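Local coordinates for cellulose-binding protein (Saccharophagus degradans, PDB 2YHG) that is the nucleoside hydrolase-related C-terminal part of a cellulose-binding protein associated with carbohydrate metabolism, and may hydrolyse glycosidic bonds, at residues A351-S362 with A397-G408. Residues are numbered along the deposited sequence; the frame is centred on the assembly and turned at random. Where two conformers were deposited one is given.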
loop_
_atom_site.group_PDB
_atom_site.type_symbol
_atom_site.label_atom_id
_atom_site.label_comp_id
_atom_site.label_asym_id
_atom_site.label_seq_id
_atom_site.Cartn_x
_atom_site.Cartn_y
_atom_site.Cartn_z
ATOM N N ALA A 351 -26.879 2.021 11.287
ATOM C CA ALA A 351 -27.521 1.804 12.574
ATOM C C ALA A 351 -28.091 3.115 13.065
ATOM O O ALA A 351 -27.594 4.193 12.728
ATOM C CB ALA A 351 -26.524 1.251 13.622
ATOM N N SER A 352 -29.084 3.057 13.933
ATOM C CA SER A 352 -29.675 4.254 14.476
ATOM C C SER A 352 -28.843 4.807 15.623
ATOM O O SER A 352 -28.251 4.080 16.442
ATOM C CB SER A 352 -31.085 3.976 14.945
ATOM O OG SER A 352 -31.110 2.883 15.839
ATOM N N ALA A 353 -28.924 6.128 15.784
ATOM C CA ALA A 353 -28.334 6.783 16.935
ATOM C C ALA A 353 -29.035 6.258 18.190
ATOM O O ALA A 353 -30.260 6.102 18.217
ATOM C CB ALA A 353 -28.498 8.313 16.838
ATOM N N GLY A 354 -28.269 6.075 19.247
ATOM C CA GLY A 354 -28.815 5.575 20.513
ATOM C C GLY A 354 -29.198 4.110 20.447
ATOM O O GLY A 354 -30.045 3.649 21.191
ATOM N N SER A 355 -28.629 3.334 19.561
ATOM C CA SER A 355 -28.814 1.894 19.535
ATOM C C SER A 355 -27.530 1.167 19.905
ATOM O O SER A 355 -26.468 1.763 19.949
ATOM C CB SER A 355 -29.319 1.450 18.151
ATOM O OG SER A 355 -28.291 1.453 17.172
ATOM N N THR A 356 -27.648 -0.128 20.150
ATOM C CA THR A 356 -26.478 -0.978 20.386
ATOM C C THR A 356 -26.339 -1.967 19.251
ATOM O O THR A 356 -27.338 -2.510 18.758
ATOM C CB THR A 356 -26.614 -1.708 21.716
ATOM O OG1 THR A 356 -26.803 -0.731 22.749
ATOM C CG2 THR A 356 -25.429 -2.523 22.031
ATOM N N VAL A 357 -25.115 -2.153 18.800
ATOM C CA VAL A 357 -24.791 -3.023 17.675
ATOM C C VAL A 357 -23.871 -4.153 18.121
ATOM O O VAL A 357 -22.721 -3.919 18.506
ATOM C CB VAL A 357 -24.121 -2.243 16.509
ATOM C CG1 VAL A 357 -23.748 -3.183 15.380
ATOM C CG2 VAL A 357 -25.053 -1.118 16.035
ATOM N N SER A 358 -24.355 -5.376 18.035
ATOM C CA SER A 358 -23.556 -6.556 18.299
ATOM C C SER A 358 -22.593 -6.823 17.135
ATOM O O SER A 358 -23.022 -6.850 15.978
ATOM C CB SER A 358 -24.500 -7.747 18.497
ATOM O OG SER A 358 -23.825 -8.976 18.394
ATOM N N LEU A 359 -21.316 -7.013 17.435
ATOM C CA LEU A 359 -20.325 -7.394 16.423
ATOM C C LEU A 359 -19.630 -8.645 16.934
ATOM O O LEU A 359 -18.957 -8.615 17.948
ATOM C CB LEU A 359 -19.316 -6.272 16.178
ATOM C CG LEU A 359 -19.869 -4.948 15.639
ATOM C CD1 LEU A 359 -18.758 -3.888 15.594
ATOM C CD2 LEU A 359 -20.548 -5.098 14.300
ATOM N N ASP A 360 -19.863 -9.746 16.243
ATOM C CA ASP A 360 -19.459 -11.053 16.719
ATOM C C ASP A 360 -18.464 -11.666 15.744
ATOM O O ASP A 360 -18.821 -11.941 14.610
ATOM C CB ASP A 360 -20.713 -11.941 16.837
ATOM C CG ASP A 360 -20.450 -13.258 17.471
ATOM O OD1 ASP A 360 -19.282 -13.597 17.753
ATOM O OD2 ASP A 360 -21.457 -13.970 17.679
ATOM N N ALA A 361 -17.227 -11.827 16.207
ATOM C CA ALA A 361 -16.164 -12.385 15.397
ATOM C C ALA A 361 -15.997 -13.888 15.590
ATOM O O ALA A 361 -15.010 -14.461 15.086
ATOM C CB ALA A 361 -14.845 -11.662 15.693
ATOM N N SER A 362 -16.921 -14.546 16.271
ATOM C CA SER A 362 -16.916 -16.021 16.289
ATOM C C SER A 362 -16.925 -16.587 14.820
ATOM O O SER A 362 -17.585 -16.185 13.947
ATOM C CB SER A 362 -18.156 -16.502 17.102
ATOM O OG SER A 362 -18.145 -15.938 18.362
ATOM N N ALA A 397 -14.521 -12.256 21.508
ATOM C CA ALA A 397 -15.004 -12.401 20.145
ATOM C C ALA A 397 -16.302 -11.655 19.904
ATOM O O ALA A 397 -16.512 -11.115 18.824
ATOM C CB ALA A 397 -15.165 -13.873 19.797
ATOM N N SER A 398 -17.176 -11.656 20.897
ATOM C CA SER A 398 -18.498 -11.114 20.747
ATOM C C SER A 398 -18.613 -9.809 21.532
ATOM O O SER A 398 -18.654 -9.820 22.757
ATOM C CB SER A 398 -19.484 -12.170 21.253
ATOM O OG SER A 398 -20.774 -11.669 21.286
ATOM N N ALA A 399 -18.573 -8.696 20.821
ATOM C CA ALA A 399 -18.557 -7.341 21.394
ATOM C C ALA A 399 -19.874 -6.602 21.100
ATOM O O ALA A 399 -20.649 -6.988 20.216
ATOM C CB ALA A 399 -17.342 -6.535 20.884
ATOM N N ASN A 400 -20.097 -5.496 21.806
ATOM C CA ASN A 400 -21.310 -4.689 21.596
ATOM C C ASN A 400 -20.941 -3.237 21.620
ATOM O O ASN A 400 -20.346 -2.751 22.575
ATOM C CB ASN A 400 -22.438 -4.951 22.617
ATOM C CG ASN A 400 -23.115 -6.240 22.388
ATOM O OD1 ASN A 400 -24.027 -6.356 21.574
ATOM N ND2 ASN A 400 -22.612 -7.280 23.042
ATOM N N VAL A 401 -21.291 -2.542 20.548
ATOM C CA VAL A 401 -20.975 -1.137 20.367
ATOM C C VAL A 401 -22.181 -0.294 20.708
ATOM O O VAL A 401 -23.259 -0.477 20.149
ATOM C CB VAL A 401 -20.547 -0.875 18.905
ATOM C CG1 VAL A 401 -20.177 0.591 18.748
ATOM C CG2 VAL A 401 -19.421 -1.775 18.495
ATOM N N GLN A 402 -22.001 0.665 21.611
ATOM C CA GLN A 402 -23.049 1.608 21.937
ATOM C C GLN A 402 -22.959 2.798 21.001
ATOM O O GLN A 402 -21.998 3.566 21.078
ATOM C CB GLN A 402 -22.900 2.034 23.394
ATOM C CG GLN A 402 -23.280 0.951 24.341
ATOM C CD GLN A 402 -23.359 1.442 25.760
ATOM O OE1 GLN A 402 -22.340 1.554 26.421
ATOM N NE2 GLN A 402 -24.536 1.902 26.177
ATOM N N ILE A 403 -23.938 2.963 20.132
ATOM C CA ILE A 403 -23.962 4.086 19.200
ATOM C C ILE A 403 -24.556 5.276 19.930
ATOM O O ILE A 403 -25.710 5.248 20.350
ATOM C CB ILE A 403 -24.823 3.769 17.979
ATOM C CG1 ILE A 403 -24.417 2.473 17.306
ATOM C CG2 ILE A 403 -24.822 4.960 17.019
ATOM C CD1 ILE A 403 -23.000 2.447 16.786
ATOM N N PRO A 404 -23.785 6.356 20.132
ATOM C CA PRO A 404 -24.322 7.479 20.925
ATOM C C PRO A 404 -25.592 8.043 20.333
ATOM O O PRO A 404 -25.751 8.161 19.129
ATOM C CB PRO A 404 -23.170 8.489 20.912
ATOM C CG PRO A 404 -21.944 7.602 20.813
ATOM C CD PRO A 404 -22.361 6.556 19.799
ATOM N N SER A 405 -26.453 8.567 21.224
ATOM C CA SER A 405 -27.645 9.250 20.797
ATOM C C SER A 405 -27.384 10.488 19.973
ATOM O O SER A 405 -28.206 10.858 19.156
ATOM C CB SER A 405 -28.496 9.619 22.009
ATOM O OG SER A 405 -28.963 8.464 22.670
ATOM N N ASN A 406 -26.189 11.077 20.139
ATOM C CA ASN A 406 -25.831 12.312 19.451
ATOM C C ASN A 406 -25.015 12.066 18.185
ATOM O O ASN A 406 -24.486 13.010 17.606
ATOM C CB ASN A 406 -25.093 13.296 20.384
ATOM C CG ASN A 406 -23.734 12.817 20.795
ATOM O OD1 ASN A 406 -23.230 11.831 20.247
ATOM N ND2 ASN A 406 -23.072 13.565 21.698
ATOM N N ALA A 407 -24.969 10.828 17.692
ATOM C CA ALA A 407 -24.114 10.473 16.550
ATOM C C ALA A 407 -24.797 10.578 15.186
ATOM O O ALA A 407 -24.190 10.233 14.168
ATOM C CB ALA A 407 -23.514 9.102 16.745
ATOM N N GLY A 408 -26.046 11.020 15.138
ATOM C CA GLY A 408 -26.722 11.101 13.877
ATOM C C GLY A 408 -25.979 11.890 12.815
ATOM O O GLY A 408 -25.499 12.980 13.063
HETATM O O HOH W 1 -21.836 -9.502 20.079
#
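The backbone oxygen of Ala399 is gripped twice: Leu359 N donates to Ala399 O at 2.9 Å, and a water adds a second hydrogen bond at 2.8 Å from that same Ala399 O. The water also bonds Ser398 OG and, in the modelled conformer, one of two, Ser358 OG, a hydroxyl from the other strand, and so bridges the outer face of an antiparallel beta ladder. Strands 356-360 and 398-402 pair here, forming part of the smaller sheet of a beta sandwich in the C-terminal domain. Val357 and Val401 form a hydrogen-bonded pair, as do Leu359 and Ala399, and these four turn inward. Leu359 CD1 meets Val401 CG2 at 3.6 Å, the two side chains crossing at a slant, over Ile414 of the facing sheet; Trp376 covers Leu359 and Ala399. On the outer face, in the modelled conformers, which are one of two for each residue, Asn400 OD1 lies near Ser358 CB.

Beyond the ladder, Ile403 N donates to Ser355 O at 2.8 Å, almost in line with the carbonyl. Ile403 then packs against the type II turn 352-355: CG2 lies beside Ser352 O and Ala353 CA, while CG1 lies 3.9 Å from Val357 CG2. The turn is braced from within by Ser355 OG, which reaches a lone pair of Ser352 O. At the other end, Ala361 N donates to Ala397 O, and Asp360 OD1 makes an Asx turn, taking Ser362 N from above the carboxylate plane and Ser362 OG, 2.7 Å from Asp360 OD1, on its syn lone pair.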